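Local coordinates for protein ribonucleoside-diphosphate reductase small chain 2 (Saccharomyces cerevisiae, PDB 1JK0) that forms part of the ribonucleotide reductase that makes deoxyribonucleotides for DNA synthesis, and is required for proper folding of RNR2 and its assembly with the large subunits, at residues A106-P111 with S173-R178; E165-N170 with L179-A184; F226-F231 with D283-G288. All coordinates share one frame; numbering follows the deposited sequence.

Contact 1: residues A106-P111 with S173-R178; sequences AQLQNP and SLYAER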
loop_
_atom_site.group_PDB
_atom_site.type_symbol
_atom_site.label_atom_id
_atom_site.label_comp_id
_atom_site.label_asym_id
_atom_site.label_seq_id
_atom_site.Cartn_x
_atom_site.Cartn_y
_atom_site.Cartn_z
ATOM N N ALA B 106 3.762 -3.175 11.219
ATOM C CA ALA B 106 3.735 -4.624 11.282
ATOM C C ALA B 106 3.399 -5.110 12.692
ATOM O O ALA B 106 2.906 -6.225 12.883
ATOM C CB ALA B 106 5.075 -5.179 10.844
ATOM N N GLN B 107 3.647 -4.264 13.681
ATOM C CA GLN B 107 3.375 -4.630 15.055
ATOM C C GLN B 107 1.947 -4.314 15.478
ATOM O O GLN B 107 1.383 -4.984 16.341
ATOM C CB GLN B 107 4.357 -3.910 15.957
ATOM C CG GLN B 107 5.788 -4.102 15.534
ATOM C CD GLN B 107 6.754 -3.662 16.591
ATOM O OE1 GLN B 107 6.783 -4.231 17.677
ATOM N NE2 GLN B 107 7.551 -2.640 16.288
ATOM N N LEU B 108 1.371 -3.286 14.870
ATOM C CA LEU B 108 0.014 -2.861 15.166
ATOM C C LEU B 108 -0.965 -3.764 14.410
ATOM O O LEU B 108 -1.237 -3.539 13.229
ATOM C CB LEU B 108 -0.142 -1.412 14.729
ATOM C CG LEU B 108 -1.392 -0.696 15.216
ATOM C CD1 LEU B 108 -1.503 -0.758 16.724
ATOM C CD2 LEU B 108 -1.337 0.727 14.743
ATOM N N GLN B 109 -1.503 -4.771 15.097
ATOM C CA GLN B 109 -2.405 -5.746 14.477
ATOM C C GLN B 109 -3.882 -5.402 14.236
ATOM O O GLN B 109 -4.760 -5.978 14.878
ATOM C CB GLN B 109 -2.350 -7.063 15.260
ATOM C CG GLN B 109 -0.947 -7.629 15.452
ATOM C CD GLN B 109 -0.306 -8.089 14.152
ATOM O OE1 GLN B 109 -0.710 -9.095 13.560
ATOM N NE2 GLN B 109 0.696 -7.344 13.697
ATOM N N ASN B 110 -4.165 -4.482 13.319
ATOM C CA ASN B 110 -5.543 -4.151 12.965
ATOM C C ASN B 110 -5.631 -3.267 11.717
ATOM O O ASN B 110 -4.726 -2.474 11.425
ATOM C CB ASN B 110 -6.298 -3.525 14.142
ATOM C CG ASN B 110 -5.679 -2.249 14.630
ATOM O OD1 ASN B 110 -4.797 -2.268 15.484
ATOM N ND2 ASN B 110 -6.132 -1.121 14.091
ATOM N N PRO B 111 -6.737 -3.395 10.961
ATOM C CA PRO B 111 -6.990 -2.645 9.728
ATOM C C PRO B 111 -6.969 -1.147 9.956
ATOM O O PRO B 111 -6.501 -0.385 9.110
ATOM C CB PRO B 111 -8.379 -3.114 9.303
ATOM C CG PRO B 111 -8.634 -4.361 10.130
ATOM C CD PRO B 111 -7.967 -4.064 11.418
ATOM N N SER B 173 14.483 -3.563 23.595
ATOM C CA SER B 173 13.555 -2.432 23.637
ATOM C C SER B 173 12.104 -2.903 23.747
ATOM O O SER B 173 11.774 -4.020 23.351
ATOM C CB SER B 173 13.707 -1.581 22.376
ATOM O OG SER B 173 13.395 -2.335 21.215
ATOM N N LEU B 174 11.244 -2.044 24.286
ATOM C CA LEU B 174 9.825 -2.358 24.432
ATOM C C LEU B 174 8.986 -1.486 23.502
ATOM O O LEU B 174 9.372 -0.360 23.179
ATOM C CB LEU B 174 9.383 -2.129 25.871
ATOM C CG LEU B 174 9.912 -3.103 26.920
ATOM C CD1 LEU B 174 9.499 -2.626 28.310
ATOM C CD2 LEU B 174 9.372 -4.493 26.647
ATOM N N TYR B 175 7.832 -2.005 23.089
ATOM C CA TYR B 175 6.932 -1.301 22.177
ATOM C C TYR B 175 6.597 0.115 22.622
ATOM O O TYR B 175 6.695 1.067 21.838
ATOM C CB TYR B 175 5.639 -2.095 22.003
ATOM C CG TYR B 175 4.659 -1.445 21.056
ATOM C CD1 TYR B 175 4.997 -1.221 19.726
ATOM C CD2 TYR B 175 3.400 -1.035 21.495
ATOM C CE1 TYR B 175 4.112 -0.604 18.856
ATOM C CE2 TYR B 175 2.507 -0.419 20.630
ATOM C CZ TYR B 175 2.871 -0.207 19.311
ATOM O OH TYR B 175 1.995 0.397 18.445
ATOM N N ALA B 176 6.196 0.256 23.880
ATOM C CA ALA B 176 5.856 1.567 24.400
ATOM C C ALA B 176 7.044 2.493 24.219
ATOM O O ALA B 176 6.881 3.643 23.825
ATOM C CB ALA B 176 5.484 1.471 25.861
ATOM N N GLU B 177 8.242 1.985 24.505
ATOM C CA GLU B 177 9.452 2.776 24.357
ATOM C C GLU B 177 9.648 3.211 22.909
ATOM O O GLU B 177 9.718 4.415 22.619
ATOM C CB GLU B 177 10.665 1.984 24.838
ATOM C CG GLU B 177 10.783 1.935 26.353
ATOM C CD GLU B 177 11.898 1.027 26.836
ATOM O OE1 GLU B 177 12.063 0.915 28.070
ATOM O OE2 GLU B 177 12.598 0.425 25.988
ATOM N N ARG B 178 9.724 2.236 22.006
ATOM C CA ARG B 178 9.900 2.521 20.585
ATOM C C ARG B 178 8.882 3.558 20.126
ATOM O O ARG B 178 9.156 4.357 19.236
ATOM C CB ARG B 178 9.721 1.254 19.751
ATOM C CG ARG B 178 10.598 0.091 20.164
ATOM C CD ARG B 178 10.706 -0.933 19.043
ATOM N NE ARG B 178 9.616 -1.907 19.010
ATOM C CZ ARG B 178 9.514 -2.931 19.846
ATOM N NH1 ARG B 178 10.430 -3.107 20.784
ATOM N NH2 ARG B 178 8.514 -3.794 19.729
#
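Q107 and R178 meet with their flat ends nearly in one plane, the amide and guanidinium planes differing by 18°, although the two side chains run about at right angles. R178 NH2 gives a hydrogen to Q107 OE1 over 2.7 Å, with an N-H...O angle of 154°, and it arrives in the carbonyl plane on a lone pair of the oxygen. Beyond CG the glutamine chain is extended, which carries its amide out from the last turn of helix 101-107. The arginine instead bends at chi3 (-85°), which brings its guanidinium back over the start of its own helix, where the backbone N of Y175 lies over one face, offset toward the rim. There NH1 donates to S173 OG at 3.1 Å and, weakly, to S173 O. A leucine in place of R178 would probably leave Q107 OE1 without this donor and the S173 loop less firmly tied. Beside the polar pair the contact is looser. Y175 leaves its helix toward the other segment and, with CG anti to its backbone N, brings its ring obliquely up to the glutamine, CD1 4.1 Å from Q107 OE1. Its OH stands 4.1 Å from L108 CD1; L108 and Y175 both rest on L230 of helix 207-232. E177, three residues on from the N-cap L174, takes the backbone N-H of L174 on OE2, met from above the carboxylate plane. Here the C-terminal end of one helix faces the N-terminal end of another, in the all-helical, ferritin-like fold of the reductase small chains.

Contact 2: residues E165-N170 with L179-A184; sequences ERWISN and LVAFAA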
loop_
_atom_site.group_PDB
_atom_site.type_symbol
_atom_site.label_atom_id
_atom_site.label_comp_id
_atom_site.label_asym_id
_atom_site.label_seq_id
_atom_site.Cartn_x
_atom_site.Cartn_y
_atom_site.Cartn_z
ATOM N N GLU B 165 19.110 4.024 16.864
ATOM C CA GLU B 165 19.835 2.777 17.100
ATOM C C GLU B 165 19.750 2.381 18.569
ATOM O O GLU B 165 20.022 1.236 18.932
ATOM C CB GLU B 165 21.304 2.940 16.715
ATOM C CG GLU B 165 22.128 1.684 16.922
ATOM C CD GLU B 165 21.687 0.556 16.012
ATOM O OE1 GLU B 165 21.532 -0.584 16.503
ATOM O OE2 GLU B 165 21.503 0.812 14.801
ATOM N N ARG B 166 19.352 3.334 19.406
ATOM C CA ARG B 166 19.259 3.116 20.844
ATOM C C ARG B 166 17.920 2.560 21.337
ATOM O O ARG B 166 17.872 1.486 21.943
ATOM C CB ARG B 166 19.578 4.433 21.571
ATOM C CG ARG B 166 19.937 4.291 23.045
ATOM C CD ARG B 166 20.134 5.648 23.736
ATOM N NE ARG B 166 21.227 6.437 23.168
ATOM C CZ ARG B 166 21.087 7.357 22.216
ATOM N NH1 ARG B 166 19.892 7.623 21.709
ATOM N NH2 ARG B 166 22.148 8.017 21.771
ATOM N N TRP B 167 16.835 3.283 21.075
ATOM C CA TRP B 167 15.522 2.853 21.540
ATOM C C TRP B 167 14.666 2.048 20.558
ATOM O O TRP B 167 13.904 1.179 20.979
ATOM C CB TRP B 167 14.724 4.063 22.018
ATOM C CG TRP B 167 15.490 5.007 22.910
ATOM C CD1 TRP B 167 16.194 6.105 22.519
ATOM C CD2 TRP B 167 15.573 4.968 24.343
ATOM N NE1 TRP B 167 16.702 6.761 23.619
ATOM C CE2 TRP B 167 16.335 6.084 24.750
ATOM C CE3 TRP B 167 15.074 4.099 25.322
ATOM C CZ2 TRP B 167 16.608 6.357 26.089
ATOM C CZ3 TRP B 167 15.347 4.373 26.659
ATOM C CH2 TRP B 167 16.107 5.494 27.027
ATOM N N ILE B 168 14.784 2.322 19.260
ATOM C CA ILE B 168 13.987 1.614 18.254
ATOM C C ILE B 168 14.604 0.338 17.669
ATOM O O ILE B 168 13.991 -0.726 17.716
ATOM C CB ILE B 168 13.646 2.527 17.055
ATOM C CG1 ILE B 168 12.929 3.785 17.528
ATOM C CG2 ILE B 168 12.793 1.763 16.051
ATOM C CD1 ILE B 168 12.642 4.745 16.400
ATOM N N SER B 169 15.802 0.455 17.095
ATOM C CA SER B 169 16.475 -0.689 16.465
ATOM C C SER B 169 16.980 -1.727 17.462
ATOM O O SER B 169 16.867 -2.931 17.225
ATOM C CB SER B 169 17.643 -0.205 15.597
ATOM O OG SER B 169 17.195 0.666 14.571
ATOM N N ASN B 170 17.536 -1.248 18.573
ATOM C CA ASN B 170 18.061 -2.112 19.628
ATOM C C ASN B 170 17.064 -3.203 20.012
ATOM O O ASN B 170 15.903 -2.925 20.309
ATOM C CB ASN B 170 18.436 -1.259 20.856
ATOM C CG ASN B 170 18.632 -2.087 22.115
ATOM O OD1 ASN B 170 19.163 -3.194 22.063
ATOM N ND2 ASN B 170 18.218 -1.543 23.255
ATOM N N LEU B 179 7.699 3.541 20.727
ATOM C CA LEU B 179 6.676 4.505 20.359
ATOM C C LEU B 179 7.134 5.909 20.739
ATOM O O LEU B 179 7.164 6.803 19.898
ATOM C CB LEU B 179 5.358 4.159 21.057
ATOM C CG LEU B 179 4.127 3.869 20.193
ATOM C CD1 LEU B 179 4.496 3.228 18.867
ATOM C CD2 LEU B 179 3.215 2.969 20.983
ATOM N N VAL B 180 7.514 6.101 21.998
ATOM C CA VAL B 180 7.968 7.415 22.456
ATOM C C VAL B 180 9.137 7.928 21.596
ATOM O O VAL B 180 9.173 9.097 21.211
ATOM C CB VAL B 180 8.387 7.370 23.946
ATOM C CG1 VAL B 180 8.798 8.756 24.408
ATOM C CG2 VAL B 180 7.230 6.861 24.797
ATOM N N ALA B 181 10.084 7.050 21.285
ATOM C CA ALA B 181 11.222 7.432 20.452
ATOM C C ALA B 181 10.727 7.868 19.080
ATOM O O ALA B 181 11.125 8.914 18.560
ATOM C CB ALA B 181 12.178 6.262 20.298
ATOM N N PHE B 182 9.856 7.052 18.497
ATOM C CA PHE B 182 9.303 7.336 17.183
ATOM C C PHE B 182 8.718 8.751 17.132
ATOM O O PHE B 182 8.950 9.488 16.173
ATOM C CB PHE B 182 8.226 6.301 16.831
ATOM C CG PHE B 182 7.833 6.307 15.384
ATOM C CD1 PHE B 182 6.512 6.090 15.009
ATOM C CD2 PHE B 182 8.789 6.521 14.385
ATOM C CE1 PHE B 182 6.145 6.089 13.659
ATOM C CE2 PHE B 182 8.433 6.521 13.034
ATOM C CZ PHE B 182 7.108 6.304 12.670
ATOM N N ALA B 183 7.977 9.132 18.171
ATOM C CA ALA B 183 7.378 10.466 18.231
ATOM C C ALA B 183 8.444 11.553 18.312
ATOM O O ALA B 183 8.276 12.645 17.763
ATOM C CB ALA B 183 6.444 10.576 19.424
ATOM N N ALA B 184 9.526 11.253 19.029
ATOM C CA ALA B 184 10.637 12.184 19.158
ATOM C C ALA B 184 11.116 12.426 17.744
ATOM O O ALA B 184 11.192 13.563 17.292
ATOM C CB ALA B 184 11.756 11.562 19.987
#
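A181 is where helix 175-188 meets W167 and I168, residues near the end of helix 155-166. The turn leading up to it faces other parts of the protein: L179 points away from the 165-170 segment and packs on L230, while V180 lies against F231 and I247. With A181 the helix presents a single methyl group to the other segment. Its CB is 3.8 Å from W167 CB and also 3.8 Å from I168 CG1, so the methyl lies against the base of the tryptophan and the first carbon of the longer isoleucine branch. A small residue suits the place, because the backbones approach to 6.4 Å between the CA atoms of W167 and A181. It is mainly the CB of the tryptophan that touches here; its indole ring stands oblique to the methyl and lies among I242, I246 and E249 of helix 240-258. The contact therefore closes the turn between two consecutive helices of the ferritin-like small-chain fold by van der Waals packing, without a hydrogen bond across it. At F182 the helix turns past the isoleucine: I168 CD1 comes to 4.2 Å from F182 N. I168 reaches this far because CG1 is anti to its carbonyl carbon (chi1 -56°) and CD1 continues the chain outward with chi2 at 177°. The CG1-CD1 arm suits the place, long enough for CG1 to meet A181 and CD1 to come near the F182 backbone. The ring of F182 does other work, stacking on F104, and I168 touches that same F104. Farther along, A183 turns to T224 of helix 207-232 and to F289.

Contact 3: residues F226-F231 with D283-G288; sequences FSCLLF and DGLLQG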
loop_
_atom_site.group_PDB
_atom_site.type_symbol
_atom_site.label_atom_id
_atom_site.label_comp_id
_atom_site.label_asym_id
_atom_site.label_seq_id
_atom_site.Cartn_x
_atom_site.Cartn_y
_atom_site.Cartn_z
ATOM N N PHE B 226 -0.368 10.384 16.455
ATOM C CA PHE B 226 -0.794 9.007 16.299
ATOM C C PHE B 226 -0.028 8.101 17.242
ATOM O O PHE B 226 -0.592 7.147 17.780
ATOM C CB PHE B 226 -0.625 8.517 14.855
ATOM C CG PHE B 226 -1.248 7.179 14.609
ATOM C CD1 PHE B 226 -2.623 7.004 14.748
ATOM C CD2 PHE B 226 -0.465 6.075 14.307
ATOM C CE1 PHE B 226 -3.208 5.751 14.598
ATOM C CE2 PHE B 226 -1.035 4.816 14.156
ATOM C CZ PHE B 226 -2.417 4.657 14.304
ATOM N N SER B 227 1.250 8.390 17.461
ATOM C CA SER B 227 2.023 7.548 18.363
ATOM C C SER B 227 1.655 7.856 19.811
ATOM O O SER B 227 1.770 7.000 20.683
ATOM C CB SER B 227 3.518 7.724 18.110
ATOM O OG SER B 227 3.850 7.267 16.801
ATOM N N CYS B 228 1.193 9.075 20.071
ATOM C CA CYS B 228 0.770 9.431 21.419
ATOM C C CYS B 228 -0.579 8.774 21.662
ATOM O O CYS B 228 -0.933 8.453 22.790
ATOM C CB CYS B 228 0.656 10.943 21.570
ATOM S SG CYS B 228 2.254 11.754 21.735
ATOM N N LEU B 229 -1.327 8.576 20.583
ATOM C CA LEU B 229 -2.626 7.933 20.660
ATOM C C LEU B 229 -2.457 6.436 20.901
ATOM O O LEU B 229 -3.198 5.846 21.684
ATOM C CB LEU B 229 -3.405 8.151 19.370
ATOM C CG LEU B 229 -4.643 7.266 19.247
ATOM C CD1 LEU B 229 -5.549 7.501 20.430
ATOM C CD2 LEU B 229 -5.354 7.569 17.947
ATOM N N LEU B 230 -1.502 5.811 20.220
ATOM C CA LEU B 230 -1.282 4.386 20.425
ATOM C C LEU B 230 -0.803 4.212 21.854
ATOM O O LEU B 230 -1.430 3.512 22.656
ATOM C CB LEU B 230 -0.237 3.847 19.449
ATOM C CG LEU B 230 -0.708 3.860 17.994
ATOM C CD1 LEU B 230 0.373 3.294 17.106
ATOM C CD2 LEU B 230 -1.993 3.052 17.864
ATOM N N PHE B 231 0.303 4.874 22.172
ATOM C CA PHE B 231 0.863 4.810 23.510
ATOM C C PHE B 231 -0.266 4.897 24.543
ATOM O O PHE B 231 -0.409 4.026 25.402
ATOM C CB PHE B 231 1.837 5.968 23.729
ATOM C CG PHE B 231 2.577 5.892 25.033
ATOM C CD1 PHE B 231 3.689 5.064 25.169
ATOM C CD2 PHE B 231 2.144 6.623 26.132
ATOM C CE1 PHE B 231 4.358 4.967 26.379
ATOM C CE2 PHE B 231 2.802 6.534 27.348
ATOM C CZ PHE B 231 3.911 5.706 27.476
ATOM N N ASP B 283 8.438 19.776 25.514
ATOM C CA ASP B 283 7.594 19.642 26.700
ATOM C C ASP B 283 6.184 19.211 26.348
ATOM O O ASP B 283 5.603 18.362 27.026
ATOM C CB ASP B 283 7.539 20.951 27.495
ATOM C CG ASP B 283 8.807 21.207 28.292
ATOM O OD1 ASP B 283 9.284 20.278 28.981
ATOM O OD2 ASP B 283 9.323 22.343 28.238
ATOM N N GLY B 284 5.632 19.805 25.296
ATOM C CA GLY B 284 4.291 19.452 24.870
ATOM C C GLY B 284 4.196 17.963 24.603
ATOM O O GLY B 284 3.210 17.316 24.956
ATOM N N LEU B 285 5.229 17.417 23.972
ATOM C CA LEU B 285 5.267 15.995 23.672
ATOM C C LEU B 285 5.441 15.224 24.977
ATOM O O LEU B 285 4.863 14.151 25.154
ATOM C CB LEU B 285 6.426 15.673 22.726
ATOM C CG LEU B 285 6.512 14.208 22.302
ATOM C CD1 LEU B 285 5.295 13.862 21.472
ATOM C CD2 LEU B 285 7.775 13.972 21.509
ATOM N N LEU B 286 6.239 15.774 25.889
ATOM C CA LEU B 286 6.466 15.122 27.173
ATOM C C LEU B 286 5.120 14.950 27.859
ATOM O O LEU B 286 4.830 13.904 28.442
ATOM C CB LEU B 286 7.396 15.961 28.057
ATOM C CG LEU B 286 8.745 15.332 28.438
ATOM C CD1 LEU B 286 8.554 13.858 28.771
ATOM C CD2 LEU B 286 9.725 15.472 27.298
ATOM N N GLN B 287 4.299 15.990 27.778
ATOM C CA GLN B 287 2.978 15.964 28.377
ATOM C C GLN B 287 2.145 14.980 27.587
ATOM O O GLN B 287 1.273 14.302 28.130
ATOM C CB GLN B 287 2.350 17.350 28.300
ATOM C CG GLN B 287 1.004 17.462 28.977
ATOM C CD GLN B 287 0.443 18.870 28.885
ATOM O OE1 GLN B 287 1.134 19.850 29.199
ATOM N NE2 GLN B 287 -0.817 18.980 28.463
ATOM N N GLY B 288 2.434 14.912 26.293
ATOM C CA GLY B 288 1.721 14.016 25.405
ATOM C C GLY B 288 1.742 12.582 25.879
ATOM O O GLY B 288 0.766 11.862 25.704
#
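C228 and L285 form the close part of this contact, with C228 SG against L285 CD1 at 3.7 Å. The thiol points to the neighbouring helix because SG stands anti to the carbonyl carbon (chi1 -76°), and the leucine, though it does not leave its helix in that direction, swings the CD1 branch across to meet it. Sulfur suits the spot: it is compact and polarisable, and packs readily on a methyl group. The contact joins helix 207-232, a long member of the ferritin-like bundle, to the last turn of helix 277-288; nearby the buried F231 meets F289 edge to face, and L285 rests on I188. The looser side lies at G288. There the backbones come close, with 6.1 Å between the CA atoms of C228 and G288, and the absence of a side chain at G288 is consistent with this approach. Yet few atoms touch, because the glycine is exposed and has no side chain to offer: C228 CB is 4.2 Å from G288 O, and no hydrogen bond crosses between the segments. G284 and Q287 on the same helix are exposed as well, Q287 using OE1 for a weak bond to K293.

Contacts 1 and 2 both lie on helix 175-188, the first at its N-terminal turn and the second just beyond, with centres 11 Å apart. Their segments alternate along the chain, 106-111 and 165-170 preceding 173-178 and 179-184. Contact 3 comes after both, its centre 15 Å from that of contact 1 and 13 Å from that of contact 2. It does not use helix 175-188 but leans on it: Y175 OH is 3.6 Å from L230 CD1, and L179 CD2 is 3.7 Å from F231 N. Four helices are thus joined around helix 175-188 within one chain, away from the predicted active-site tyrosine, Y131, and no residue of the other subunit touches these segments.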